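Side-chain contacts in putative O-GlcNAcase nagJ (Clostridium perfringens, PDB 6PV5), which probably hydrolyses N-acetylhexosamine linkages as a family 84 glycoside hydrolase, this chain being a part of the longer protein that includes the catalytic barrel: residues A[155-160]-A[187-192]; A[206-211]-A[440-445]; A[215-220]-A[451-456]; A[248-253]-A[258-263]. All blocks are in the same frame, centred on the assembly; numbering follows the deposited sequence.

Contact 1: residues A[155-160]-A[187-192]; sequences TFYGVK and KMRAVV
The CA atoms of Tyr157 and Arg189 lie 13.5 Å apart, so the helical segment 155-160 and the strand segment 187-192 meet through two long side chains reaching out from opposite directions, with the backbones well separated. Tyr157 leaves its helix with CG anti to the carbonyl carbon (chi1 -68°), which aims the ring at the strand and puts the phenolic oxygen foremost. Arg189 comes the other way, its chain bent at chi3, and presents NH2. The two groups close to 3.3 Å between Tyr157 OH and Arg189 NH2, with the oxygen at the edge of the guanidinium and in its plane. The ring and guanidinium planes stand 83° apart, so nothing is stacked here. NH2 also approaches the ring obliquely, 3.7 Å from Tyr157 CE2.

Several acceptors fix the rotation of the guanidinium. NH1 is held by the backbone oxygen of Phe186 and by a salt bridge to Glu130, while NE donates to the carbonyl of Lys216. These partners probably offset much of the cost of burying the charge, and the tyrosine meets an arginine already held in place.

The helix 152-163 belongs to the N-terminal region related to domain 2 of family 20 hydrolases, and the strand is the first of the catalytic barrel, so the pair lies on a junction between the two. Beside it, the Tyr157 ring meets that of Trp457 nearly at right angles at the end of helix 446-457, and strand 188-192 runs between its parallel neighbours 219-222 and 431-436.

Contact 2: residues A[206-211]-A[440-445]; sequences LDQIKM and RFSDAS. With EDO (1,2-ethanediol), chain E.
At the seam of the (beta/alpha)8 barrel, Gln208 on the first barrel helix, 202-214, grips Ser442 in the loop that follows the last strand, 431-436, and leads into helix 446-457. The amide NE2 of Gln208 donates to Ser442 OG over 2.8 Å with an N-H...O angle of 162°, the hydroxyl lying close to the amide plane. A bend at chi2 (-87°) swings the amide across to the loop, and its other end, OE1, bonds to the hydroxyl of Tyr212.

Ser442 passes the interaction on. Its OG donates to a water 2.7 Å away, and that water donates in turn to Asp207 OD2 at 2.6 Å and to Asp443 OD2, also at 2.7 Å. The two carboxylates come within 4.3 Å at Asp207 OD2 and Asp443 OD1, a pairing of like charges that Lys446 probably offsets through a salt bridge to each.

Farther along the loop, Phe441 CZ sits over the guanidinium face of Arg440, whose NH1 is salt-bridged to Glu412. An ethanediol, probably from the crystallisation liquor, lies at the edge of that guanidinium, where Arg440 NE makes a weak 3.3 Å hydrogen bond to its O2.

Contact 3: residues A[215-220]-A[451-456]; sequences YKMNAY and TGADYG
Met217 lies along Ala453 where the chain, having left helix 202-214, enters the second strand of the (beta/alpha)8 barrel, and Ala453 belongs to the last barrel helix, 446-457. The CA atoms of the two residues are 5.9 Å apart. CB of Met217 does not yet touch the helix. With CG anti to the carbonyl carbon (chi1 -51°), the next atom turns to it, and Met217 CG packs 3.6 Å from the methyl of Ala453. The sulfur follows the same methyl, SD to Ala453 CB being 3.8 Å. At chi3 (78°) the chain bends, and the terminal methyl runs beside the helix backbone near the Gly452-Ala453 junction, with Met217 CE 4.3 Å from Ala453 N.

The alanine methyl is also met by Tyr215, whose CB comes within 4.2 Å of Ala453 CB before the ring turns off towards Leu450. Outside the pair, Met217 touches Val191 of the first strand, Tyr212 and Thr449, so its side chain is wedged between the first strand and helices 202-214 and 446-457.

Alongside this apolar contact the backbones share a water. It has more acceptors around it than protons to give, so not every bond can hold at once: it can donate to Tyr215 O at 3.3 Å and to Ala453 O at 2.9 Å.

Contact 4: residues A[248-253]-A[258-263]; sequences ELIKTA and VDFVFA
Ile250 CG1 sits squarely over one face of the Phe260 ring, 4.0 Å from its centroid and 12° off the ring normal, a CH-pi contact in which the two side chains cross at about a right angle. Leu249 meets the same ring obliquely, with its CB 3.8 Å from Phe260 CE2. At the root of the phenylalanine, Ala253 CB packs 4.1 Å from Phe260 CB. Phe260 CG is anti to its backbone nitrogen (chi1 -173°), which sends the ring back along the helix to Ile250 and Leu249.

Next comes the turn between the elements. Val258 N donates to Ala253 O over 2.9 Å, reaching it from above the carbonyl plane; the bond spans five residues, one more than in an alpha-helix. The fit is close there, with Ala253 CB only 3.2 Å from Val258 O.

Behind the contact, Glu248 O is taken by two donors from Thr252, the backbone N and the hydroxyl OG1, from opposite faces of its plane. On the strand side, Phe260 also meets the ring of Tyr222 from the neighbouring strand 219-222. These elements form a beta-alpha-beta unit of the barrel, strand 219-222, helix 243-255 and strand 259-264, in which the helix segment runs roughly antiparallel to the strand that follows it, their axes 7.8 Å apart.

The helix is thus held on the barrel wall mainly by hydrocarbon against an aromatic face, and across the two segments the one hydrogen bond is backbone to backbone, at the turn.

All four contacts are largely buried, though contact 2 includes the partly exposed Asp207 and contact 3 the partly exposed Tyr215. Contacts 1, 3 and 4 reach three successive strands of the one barrel sheet, and contacts 1 and 3 join directly through Lys187 and Arg189 with Asn218 and Lys216. Contacts 2 and 3 tie the first and second beta-alpha units to the last loop and helix, closing the ring of the barrel, whereas contact 4 stays within one local unit. Chemistry follows place: the domain junction in contact 1 uses an arginine among polar partners, contact 2 is a water-bridged polar network, and contacts 3 and 4, between barrel wall and helices, are chiefly apolar.

Contact 1: residues A[155-160]-A[187-192]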
loop_
_atom_site.group_PDB
_atom_site.type_symbol
_atom_site.label_atom_id
_atom_site.label_comp_id
_atom_site.label_asym_id
_atom_site.label_seq_id
_atom_site.Cartn_x
_atom_site.Cartn_y
_atom_site.Cartn_z
ATOM N N THR A 155 -14.069 15.481 -4.952
ATOM C CA THR A 155 -15.191 15.198 -5.838
ATOM C C THR A 155 -14.902 13.930 -6.651
ATOM O O THR A 155 -15.790 13.108 -6.863
ATOM C CB THR A 155 -15.550 16.435 -6.686
ATOM O OG1 THR A 155 -15.853 17.533 -5.821
ATOM C CG2 THR A 155 -16.734 16.218 -7.605
ATOM N N PHE A 156 -13.652 13.804 -7.114
ATOM C CA PHE A 156 -13.128 12.602 -7.748
ATOM C C PHE A 156 -13.299 11.381 -6.835
ATOM O O PHE A 156 -13.813 10.355 -7.278
ATOM C CB PHE A 156 -11.685 12.859 -8.179
ATOM C CG PHE A 156 -11.037 11.789 -9.018
ATOM C CD1 PHE A 156 -11.106 11.833 -10.403
ATOM C CD2 PHE A 156 -10.306 10.768 -8.427
ATOM C CE1 PHE A 156 -10.485 10.863 -11.178
ATOM C CE2 PHE A 156 -9.678 9.807 -9.203
ATOM C CZ PHE A 156 -9.768 9.853 -10.576
ATOM N N TYR A 157 -12.921 11.511 -5.554
ATOM C CA TYR A 157 -13.042 10.423 -4.593
ATOM C C TYR A 157 -14.505 10.128 -4.279
ATOM O O TYR A 157 -14.854 8.998 -3.951
ATOM C CB TYR A 157 -12.295 10.709 -3.285
ATOM C CG TYR A 157 -10.791 10.746 -3.404
ATOM C CD1 TYR A 157 -10.140 10.102 -4.448
ATOM C CD2 TYR A 157 -10.020 11.427 -2.477
ATOM C CE1 TYR A 157 -8.765 10.159 -4.588
ATOM C CE2 TYR A 157 -8.639 11.454 -2.580
ATOM C CZ TYR A 157 -8.009 10.824 -3.637
ATOM O OH TYR A 157 -6.652 10.888 -3.754
ATOM N N GLY A 158 -15.348 11.163 -4.339
ATOM C CA GLY A 158 -16.780 10.984 -4.151
ATOM C C GLY A 158 -17.345 10.041 -5.206
ATOM O O GLY A 158 -18.159 9.173 -4.892
ATOM N N VAL A 159 -16.876 10.213 -6.449
ATOM C CA VAL A 159 -17.326 9.405 -7.572
ATOM C C VAL A 159 -16.759 7.986 -7.470
ATOM O O VAL A 159 -17.439 7.019 -7.815
ATOM C CB VAL A 159 -16.962 10.057 -8.920
ATOM C CG1 VAL A 159 -17.382 9.182 -10.087
ATOM C CG2 VAL A 159 -17.547 11.456 -9.060
ATOM N N LYS A 160 -15.498 7.870 -7.027
ATOM C CA LYS A 160 -14.874 6.570 -6.808
ATOM C C LYS A 160 -15.690 5.787 -5.784
ATOM O O LYS A 160 -15.876 4.584 -5.934
ATOM C CB LYS A 160 -13.418 6.716 -6.349
ATOM C CG LYS A 160 -12.444 7.198 -7.412
ATOM C CD LYS A 160 -12.345 6.232 -8.567
ATOM C CE LYS A 160 -11.317 6.645 -9.590
ATOM N NZ LYS A 160 -11.071 5.551 -10.560
ATOM N N LYS A 187 -2.516 12.968 4.939
ATOM C CA LYS A 187 -2.698 13.901 3.840
ATOM C C LYS A 187 -1.912 13.410 2.633
ATOM O O LYS A 187 -2.191 13.815 1.503
ATOM C CB LYS A 187 -2.233 15.314 4.207
ATOM C CG LYS A 187 -0.731 15.456 4.405
ATOM C CD LYS A 187 -0.269 16.873 4.712
ATOM C CE LYS A 187 1.242 16.940 4.792
ATOM N NZ LYS A 187 1.756 18.332 4.808
ATOM N N MET A 188 -0.880 12.601 2.904
ATOM C CA MET A 188 -0.157 11.933 1.838
ATOM C C MET A 188 -0.205 10.421 2.061
ATOM O O MET A 188 0.208 9.924 3.114
ATOM C CB MET A 188 1.289 12.404 1.723
ATOM C CG MET A 188 1.845 12.081 0.359
ATOM S SD MET A 188 3.633 12.075 0.244
ATOM C CE MET A 188 3.795 12.339 -1.520
ATOM N N ARG A 189 -0.758 9.730 1.056
ATOM C CA ARG A 189 -0.937 8.283 1.027
ATOM C C ARG A 189 -0.314 7.773 -0.269
ATOM O O ARG A 189 -0.915 7.914 -1.322
ATOM C CB ARG A 189 -2.424 7.935 1.094
ATOM C CG ARG A 189 -3.132 8.507 2.312
ATOM C CD ARG A 189 -4.651 8.514 2.234
ATOM N NE ARG A 189 -5.119 9.028 0.947
ATOM C CZ ARG A 189 -5.219 10.320 0.627
ATOM N NH1 ARG A 189 -4.868 11.261 1.496
ATOM N NH2 ARG A 189 -5.669 10.663 -0.571
ATOM N N ALA A 190 0.920 7.253 -0.188
ATOM C CA ALA A 190 1.740 7.084 -1.373
ATOM C C ALA A 190 2.232 5.640 -1.479
ATOM O O ALA A 190 2.211 4.867 -0.517
ATOM C CB ALA A 190 2.931 8.007 -1.290
ATOM N N VAL A 191 2.723 5.320 -2.674
ATOM C CA VAL A 191 3.569 4.166 -2.905
ATOM C C VAL A 191 4.868 4.715 -3.466
ATOM O O VAL A 191 4.822 5.603 -4.309
ATOM C CB VAL A 191 2.877 3.178 -3.870
ATOM C CG1 VAL A 191 3.755 1.994 -4.256
ATOM C CG2 VAL A 191 1.545 2.705 -3.317
ATOM N N VAL A 192 6.011 4.217 -2.969
ATOM C CA VAL A 192 7.306 4.560 -3.541
ATOM C C VAL A 192 7.823 3.333 -4.286
ATOM O O VAL A 192 7.773 2.229 -3.762
ATOM C CB VAL A 192 8.329 5.056 -2.493
ATOM C CG1 VAL A 192 8.530 4.060 -1.336
ATOM C CG2 VAL A 192 9.666 5.440 -3.148
#

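Contact 2: residues A[206-211]-A[440-445]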
loop_
_atom_site.group_PDB
_atom_site.type_symbol
_atom_site.label_atom_id
_atom_site.label_comp_id
_atom_site.label_asym_id
_atom_site.label_seq_id
_atom_site.Cartn_x
_atom_site.Cartn_y
_atom_site.Cartn_z
ATOM N N LEU A 206 1.713 2.135 -14.964
ATOM C CA LEU A 206 0.443 2.728 -15.338
ATOM C C LEU A 206 -0.674 1.981 -14.637
ATOM O O LEU A 206 -1.655 2.574 -14.176
ATOM C CB LEU A 206 0.263 2.647 -16.857
ATOM C CG LEU A 206 1.169 3.567 -17.677
ATOM C CD1 LEU A 206 1.049 3.262 -19.173
ATOM C CD2 LEU A 206 0.847 5.030 -17.404
ATOM N N ASP A 207 -0.523 0.653 -14.606
ATOM C CA ASP A 207 -1.511 -0.178 -13.941
ATOM C C ASP A 207 -1.543 0.189 -12.456
ATOM O O ASP A 207 -2.603 0.369 -11.882
ATOM C CB ASP A 207 -1.201 -1.655 -14.196
ATOM C CG ASP A 207 -2.112 -2.570 -13.409
ATOM O OD1 ASP A 207 -3.320 -2.570 -13.687
ATOM O OD2 ASP A 207 -1.603 -3.238 -12.494
ATOM N N GLN A 208 -0.370 0.346 -11.834
ATOM C CA GLN A 208 -0.333 0.731 -10.423
ATOM C C GLN A 208 -1.018 2.088 -10.191
ATOM O O GLN A 208 -1.872 2.226 -9.307
ATOM C CB GLN A 208 1.104 0.699 -9.898
ATOM C CG GLN A 208 1.619 -0.718 -9.713
ATOM C CD GLN A 208 1.304 -1.336 -8.368
ATOM O OE1 GLN A 208 0.996 -0.642 -7.390
ATOM N NE2 GLN A 208 1.379 -2.661 -8.316
ATOM N N ILE A 209 -0.669 3.092 -11.003
ATOM C CA ILE A 209 -1.229 4.427 -10.828
ATOM C C ILE A 209 -2.755 4.401 -10.855
ATOM O O ILE A 209 -3.395 5.053 -10.029
ATOM C CB ILE A 209 -0.643 5.424 -11.843
ATOM C CG1 ILE A 209 0.822 5.728 -11.528
ATOM C CG2 ILE A 209 -1.484 6.698 -11.884
ATOM C CD1 ILE A 209 1.591 6.283 -12.704
ATOM N N LYS A 210 -3.345 3.635 -11.779
ATOM C CA LYS A 210 -4.796 3.570 -11.874
ATOM C C LYS A 210 -5.382 2.973 -10.599
ATOM O O LYS A 210 -6.466 3.368 -10.166
ATOM C CB LYS A 210 -5.245 2.734 -13.080
ATOM N N MET A 211 -4.676 1.987 -10.021
ATOM C CA MET A 211 -5.155 1.335 -8.814
ATOM C C MET A 211 -5.136 2.338 -7.654
ATOM O O MET A 211 -6.026 2.323 -6.804
ATOM C CB MET A 211 -4.299 0.106 -8.470
ATOM C CG MET A 211 -4.817 -0.626 -7.253
ATOM S SD MET A 211 -3.757 -2.015 -6.736
ATOM C CE MET A 211 -2.414 -1.164 -5.914
ATOM N N ARG A 440 9.300 -5.796 -5.938
ATOM C CA ARG A 440 9.541 -5.635 -7.365
ATOM C C ARG A 440 8.447 -6.335 -8.171
ATOM O O ARG A 440 8.291 -6.043 -9.356
ATOM C CB ARG A 440 10.950 -6.096 -7.746
ATOM C CG ARG A 440 11.130 -7.602 -7.879
ATOM C CD ARG A 440 12.487 -7.856 -8.529
ATOM N NE ARG A 440 12.701 -9.241 -8.936
ATOM C CZ ARG A 440 13.254 -10.177 -8.159
ATOM N NH1 ARG A 440 13.658 -9.875 -6.933
ATOM N NH2 ARG A 440 13.391 -11.415 -8.610
ATOM N N PHE A 441 7.693 -7.238 -7.516
ATOM C CA PHE A 441 6.604 -7.993 -8.131
ATOM C C PHE A 441 5.309 -7.214 -7.988
ATOM O O PHE A 441 4.712 -7.178 -6.907
ATOM C CB PHE A 441 6.430 -9.373 -7.487
ATOM C CG PHE A 441 7.711 -10.174 -7.456
ATOM C CD1 PHE A 441 8.227 -10.734 -8.621
ATOM C CD2 PHE A 441 8.421 -10.322 -6.273
ATOM C CE1 PHE A 441 9.430 -11.431 -8.590
ATOM C CE2 PHE A 441 9.609 -11.036 -6.228
ATOM C CZ PHE A 441 10.114 -11.588 -7.395
ATOM N N SER A 442 4.879 -6.606 -9.099
ATOM C CA SER A 442 3.838 -5.595 -9.067
ATOM C C SER A 442 2.503 -6.199 -8.646
ATOM O O SER A 442 1.880 -5.749 -7.687
ATOM C CB SER A 442 3.711 -4.916 -10.404
ATOM O OG SER A 442 2.600 -4.040 -10.386
ATOM N N ASP A 443 2.022 -7.197 -9.392
ATOM C CA ASP A 443 0.701 -7.713 -9.068
ATOM C C ASP A 443 0.698 -8.327 -7.670
ATOM O O ASP A 443 -0.268 -8.190 -6.938
ATOM C CB ASP A 443 0.124 -8.555 -10.208
ATOM C CG ASP A 443 -0.452 -7.674 -11.305
ATOM O OD1 ASP A 443 -1.692 -7.404 -11.268
ATOM O OD2 ASP A 443 0.335 -7.247 -12.172
ATOM N N ALA A 444 1.806 -8.953 -7.276
ATOM C CA ALA A 444 1.838 -9.672 -6.008
ATOM C C ALA A 444 1.848 -8.684 -4.830
ATOM O O ALA A 444 1.486 -9.055 -3.709
ATOM C CB ALA A 444 3.018 -10.625 -5.980
ATOM N N SER A 445 2.206 -7.418 -5.112
ATOM C CA SER A 445 2.268 -6.344 -4.122
ATOM C C SER A 445 0.873 -5.777 -3.844
ATOM O O SER A 445 0.681 -5.029 -2.901
ATOM C CB SER A 445 3.159 -5.229 -4.598
ATOM O OG SER A 445 4.512 -5.550 -4.377
HETATM C C1 EDO E . 12.596 -10.216 -12.807
HETATM O O1 EDO E . 13.803 -10.685 -12.222
HETATM C C2 EDO E . 11.394 -10.421 -11.957
HETATM O O2 EDO E . 10.698 -9.230 -11.587
HETATM O O HOH W 1 0.607 -4.541 -12.212
#

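Contact 3: residues A[215-220]-A[451-456]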
loop_
_atom_site.group_PDB
_atom_site.type_symbol
_atom_site.label_atom_id
_atom_site.label_comp_id
_atom_site.label_asym_id
_atom_site.label_seq_id
_atom_site.Cartn_x
_atom_site.Cartn_y
_atom_site.Cartn_z
ATOM N N TYR A 215 -8.418 3.676 -5.218
ATOM C CA TYR A 215 -8.501 3.396 -3.793
ATOM C C TYR A 215 -8.013 4.584 -2.960
ATOM O O TYR A 215 -7.728 4.437 -1.769
ATOM C CB TYR A 215 -7.845 2.042 -3.495
ATOM C CG TYR A 215 -8.628 0.930 -4.143
ATOM C CD1 TYR A 215 -9.839 0.541 -3.603
ATOM C CD2 TYR A 215 -8.210 0.335 -5.325
ATOM C CE1 TYR A 215 -10.599 -0.455 -4.187
ATOM C CE2 TYR A 215 -8.971 -0.656 -5.933
ATOM C CZ TYR A 215 -10.170 -1.047 -5.359
ATOM O OH TYR A 215 -10.965 -2.003 -5.907
ATOM N N LYS A 216 -7.926 5.750 -3.617
ATOM C CA LYS A 216 -7.778 7.047 -2.974
ATOM C C LYS A 216 -6.378 7.204 -2.382
ATOM O O LYS A 216 -6.208 7.935 -1.409
ATOM C CB LYS A 216 -8.877 7.295 -1.934
ATOM C CG LYS A 216 -10.315 7.159 -2.430
ATOM C CD LYS A 216 -11.336 7.481 -1.378
ATOM C CE LYS A 216 -12.761 7.316 -1.861
ATOM N NZ LYS A 216 -13.321 5.988 -1.511
ATOM N N MET A 217 -5.381 6.551 -2.991
ATOM C CA MET A 217 -3.993 6.884 -2.703
ATOM C C MET A 217 -3.571 7.998 -3.651
ATOM O O MET A 217 -3.786 7.895 -4.849
ATOM C CB MET A 217 -3.057 5.694 -2.916
ATOM C CG MET A 217 -3.514 4.431 -2.196
ATOM S SD MET A 217 -2.209 3.155 -2.176
ATOM C CE MET A 217 -1.154 3.784 -0.870
ATOM N N ASN A 218 -2.892 9.017 -3.115
ATOM C CA ASN A 218 -2.818 10.295 -3.801
ATOM C C ASN A 218 -1.395 10.587 -4.248
ATOM O O ASN A 218 -1.133 11.693 -4.691
ATOM C CB ASN A 218 -3.408 11.433 -2.952
ATOM C CG ASN A 218 -2.643 11.737 -1.674
ATOM O OD1 ASN A 218 -1.650 11.081 -1.348
ATOM N ND2 ASN A 218 -3.084 12.752 -0.943
ATOM N N ALA A 219 -0.465 9.627 -4.122
ATOM C CA ALA A 219 0.869 9.920 -4.620
ATOM C C ALA A 219 1.615 8.665 -5.059
ATOM O O ALA A 219 1.478 7.598 -4.472
ATOM C CB ALA A 219 1.667 10.669 -3.577
ATOM N N TYR A 220 2.476 8.851 -6.056
ATOM C CA TYR A 220 3.410 7.841 -6.499
ATOM C C TYR A 220 4.798 8.454 -6.529
ATOM O O TYR A 220 5.047 9.390 -7.282
ATOM C CB TYR A 220 2.979 7.313 -7.875
ATOM C CG TYR A 220 4.024 6.521 -8.615
ATOM C CD1 TYR A 220 4.531 5.337 -8.092
ATOM C CD2 TYR A 220 4.503 6.946 -9.845
ATOM C CE1 TYR A 220 5.503 4.616 -8.761
ATOM C CE2 TYR A 220 5.464 6.226 -10.537
ATOM C CZ TYR A 220 5.963 5.053 -9.995
ATOM O OH TYR A 220 6.908 4.330 -10.670
ATOM N N THR A 451 -4.271 -2.727 1.575
ATOM C CA THR A 451 -4.515 -2.594 3.006
ATOM C C THR A 451 -3.857 -1.296 3.466
ATOM O O THR A 451 -4.375 -0.630 4.362
ATOM C CB THR A 451 -4.113 -3.829 3.834
ATOM O OG1 THR A 451 -2.695 -3.998 3.778
ATOM C CG2 THR A 451 -4.788 -5.115 3.398
ATOM N N GLY A 452 -2.732 -0.957 2.825
ATOM C CA GLY A 452 -2.044 0.303 3.048
ATOM C C GLY A 452 -2.910 1.512 2.667
ATOM O O GLY A 452 -2.868 2.542 3.342
ATOM N N ALA A 453 -3.680 1.382 1.575
ATOM C CA ALA A 453 -4.611 2.424 1.144
ATOM C C ALA A 453 -5.688 2.636 2.206
ATOM O O ALA A 453 -6.109 3.765 2.447
ATOM C CB ALA A 453 -5.248 2.068 -0.180
ATOM N N ASP A 454 -6.138 1.531 2.802
ATOM C CA ASP A 454 -7.216 1.531 3.777
ATOM C C ASP A 454 -6.739 2.182 5.080
ATOM O O ASP A 454 -7.465 2.963 5.701
ATOM C CB ASP A 454 -7.764 0.113 3.946
ATOM C CG ASP A 454 -9.003 0.010 4.814
ATOM O OD1 ASP A 454 -9.838 0.926 4.754
ATOM O OD2 ASP A 454 -9.126 -0.989 5.541
ATOM N N TYR A 455 -5.522 1.820 5.500
ATOM C CA TYR A 455 -4.928 2.323 6.719
ATOM C C TYR A 455 -4.648 3.816 6.564
ATOM O O TYR A 455 -4.927 4.574 7.483
ATOM C CB TYR A 455 -3.617 1.605 7.049
ATOM C CG TYR A 455 -2.871 2.259 8.189
ATOM C CD1 TYR A 455 -3.295 2.108 9.508
ATOM C CD2 TYR A 455 -1.772 3.063 7.944
ATOM C CE1 TYR A 455 -2.620 2.709 10.560
ATOM C CE2 TYR A 455 -1.084 3.668 8.985
ATOM C CZ TYR A 455 -1.529 3.514 10.287
ATOM O OH TYR A 455 -0.835 4.107 11.300
ATOM N N GLY A 456 -4.064 4.193 5.414
ATOM C CA GLY A 456 -3.714 5.565 5.101
ATOM C C GLY A 456 -4.954 6.454 5.094
ATOM O O GLY A 456 -4.913 7.594 5.566
HETATM O O HOH W 2 -5.898 5.932 0.473
#

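Contact 4: residues A[248-253]-A[258-263]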
loop_
_atom_site.group_PDB
_atom_site.type_symbol
_atom_site.label_atom_id
_atom_site.label_comp_id
_atom_site.label_asym_id
_atom_site.label_seq_id
_atom_site.Cartn_x
_atom_site.Cartn_y
_atom_site.Cartn_z
ATOM N N GLU A 248 3.381 10.081 -20.223
ATOM C CA GLU A 248 2.283 9.146 -20.065
ATOM C C GLU A 248 2.094 8.836 -18.572
ATOM O O GLU A 248 0.976 8.897 -18.058
ATOM C CB GLU A 248 2.527 7.938 -20.969
ATOM C CG GLU A 248 1.359 6.975 -20.998
ATOM C CD GLU A 248 1.525 5.774 -21.912
ATOM O OE1 GLU A 248 2.679 5.288 -22.068
ATOM O OE2 GLU A 248 0.493 5.319 -22.465
ATOM N N LEU A 249 3.197 8.576 -17.863
ATOM C CA LEU A 249 3.142 8.393 -16.413
ATOM C C LEU A 249 2.493 9.613 -15.757
ATOM O O LEU A 249 1.481 9.474 -15.059
ATOM C CB LEU A 249 4.551 8.149 -15.860
ATOM C CG LEU A 249 5.139 6.758 -16.107
ATOM C CD1 LEU A 249 6.555 6.647 -15.560
ATOM C CD2 LEU A 249 4.262 5.672 -15.510
ATOM N N ILE A 250 3.041 10.808 -16.049
ATOM C CA ILE A 250 2.588 12.036 -15.402
ATOM C C ILE A 250 1.124 12.290 -15.741
ATOM O O ILE A 250 0.301 12.512 -14.844
ATOM C CB ILE A 250 3.524 13.214 -15.739
ATOM C CG1 ILE A 250 4.961 12.889 -15.331
ATOM C CG2 ILE A 250 3.042 14.504 -15.093
ATOM C CD1 ILE A 250 6.023 13.692 -16.069
ATOM N N LYS A 251 0.775 12.151 -17.027
ATOM C CA LYS A 251 -0.600 12.374 -17.450
ATOM C C LYS A 251 -1.534 11.369 -16.775
ATOM O O LYS A 251 -2.600 11.739 -16.268
ATOM C CB LYS A 251 -0.747 12.404 -18.980
ATOM N N THR A 252 -1.131 10.092 -16.749
ATOM C CA THR A 252 -1.994 9.095 -16.127
ATOM C C THR A 252 -2.155 9.404 -14.640
ATOM O O THR A 252 -3.238 9.226 -14.079
ATOM C CB THR A 252 -1.495 7.662 -16.365
ATOM O OG1 THR A 252 -1.337 7.481 -17.770
ATOM C CG2 THR A 252 -2.411 6.592 -15.812
ATOM N N ALA A 253 -1.071 9.870 -14.004
ATOM C CA ALA A 253 -1.147 10.205 -12.586
ATOM C C ALA A 253 -2.100 11.379 -12.376
ATOM O O ALA A 253 -2.972 11.347 -11.500
ATOM C CB ALA A 253 0.237 10.467 -12.048
ATOM N N VAL A 258 -3.339 11.517 -8.631
ATOM C CA VAL A 258 -2.169 10.949 -7.993
ATOM C C VAL A 258 -1.004 11.877 -8.279
ATOM O O VAL A 258 -0.663 12.076 -9.438
ATOM C CB VAL A 258 -1.867 9.523 -8.507
ATOM C CG1 VAL A 258 -0.526 9.025 -8.011
ATOM C CG2 VAL A 258 -2.974 8.536 -8.171
ATOM N N ASP A 259 -0.395 12.419 -7.220
ATOM C CA ASP A 259 0.804 13.228 -7.385
ATOM C C ASP A 259 1.956 12.361 -7.864
ATOM O O ASP A 259 2.383 11.439 -7.164
ATOM C CB ASP A 259 1.239 13.933 -6.094
ATOM C CG ASP A 259 0.270 15.013 -5.668
ATOM O OD1 ASP A 259 -0.226 15.735 -6.563
ATOM O OD2 ASP A 259 0.016 15.125 -4.452
ATOM N N PHE A 260 2.458 12.693 -9.057
ATOM C CA PHE A 260 3.698 12.123 -9.522
ATOM C C PHE A 260 4.822 12.884 -8.838
ATOM O O PHE A 260 5.037 14.065 -9.124
ATOM C CB PHE A 260 3.817 12.216 -11.047
ATOM C CG PHE A 260 5.006 11.482 -11.605
ATOM C CD1 PHE A 260 6.247 12.079 -11.671
ATOM C CD2 PHE A 260 4.875 10.194 -12.093
ATOM C CE1 PHE A 260 7.334 11.401 -12.199
ATOM C CE2 PHE A 260 5.961 9.507 -12.607
ATOM C CZ PHE A 260 7.187 10.116 -12.679
ATOM N N VAL A 261 5.530 12.190 -7.943
ATOM C CA VAL A 261 6.644 12.778 -7.215
ATOM C C VAL A 261 7.944 12.295 -7.846
ATOM O O VAL A 261 8.222 11.097 -7.866
ATOM C CB VAL A 261 6.575 12.440 -5.708
ATOM C CG1 VAL A 261 7.684 13.129 -4.931
ATOM C CG2 VAL A 261 5.215 12.774 -5.113
ATOM N N PHE A 262 8.755 13.224 -8.346
ATOM C CA PHE A 262 10.041 12.829 -8.891
ATOM C C PHE A 262 11.122 12.941 -7.823
ATOM O O PHE A 262 11.328 14.017 -7.251
ATOM C CB PHE A 262 10.415 13.674 -10.114
ATOM C CG PHE A 262 11.624 13.132 -10.833
ATOM C CD1 PHE A 262 11.477 12.269 -11.913
ATOM C CD2 PHE A 262 12.899 13.417 -10.391
ATOM C CE1 PHE A 262 12.578 11.735 -12.562
ATOM C CE2 PHE A 262 14.003 12.899 -11.056
ATOM C CZ PHE A 262 13.843 12.046 -12.131
ATOM N N ALA A 263 11.857 11.837 -7.617
ATOM C CA ALA A 263 12.892 11.773 -6.601
ATOM C C ALA A 263 14.265 11.898 -7.247
ATOM O O ALA A 263 14.538 11.243 -8.251
ATOM C CB ALA A 263 12.782 10.490 -5.796
#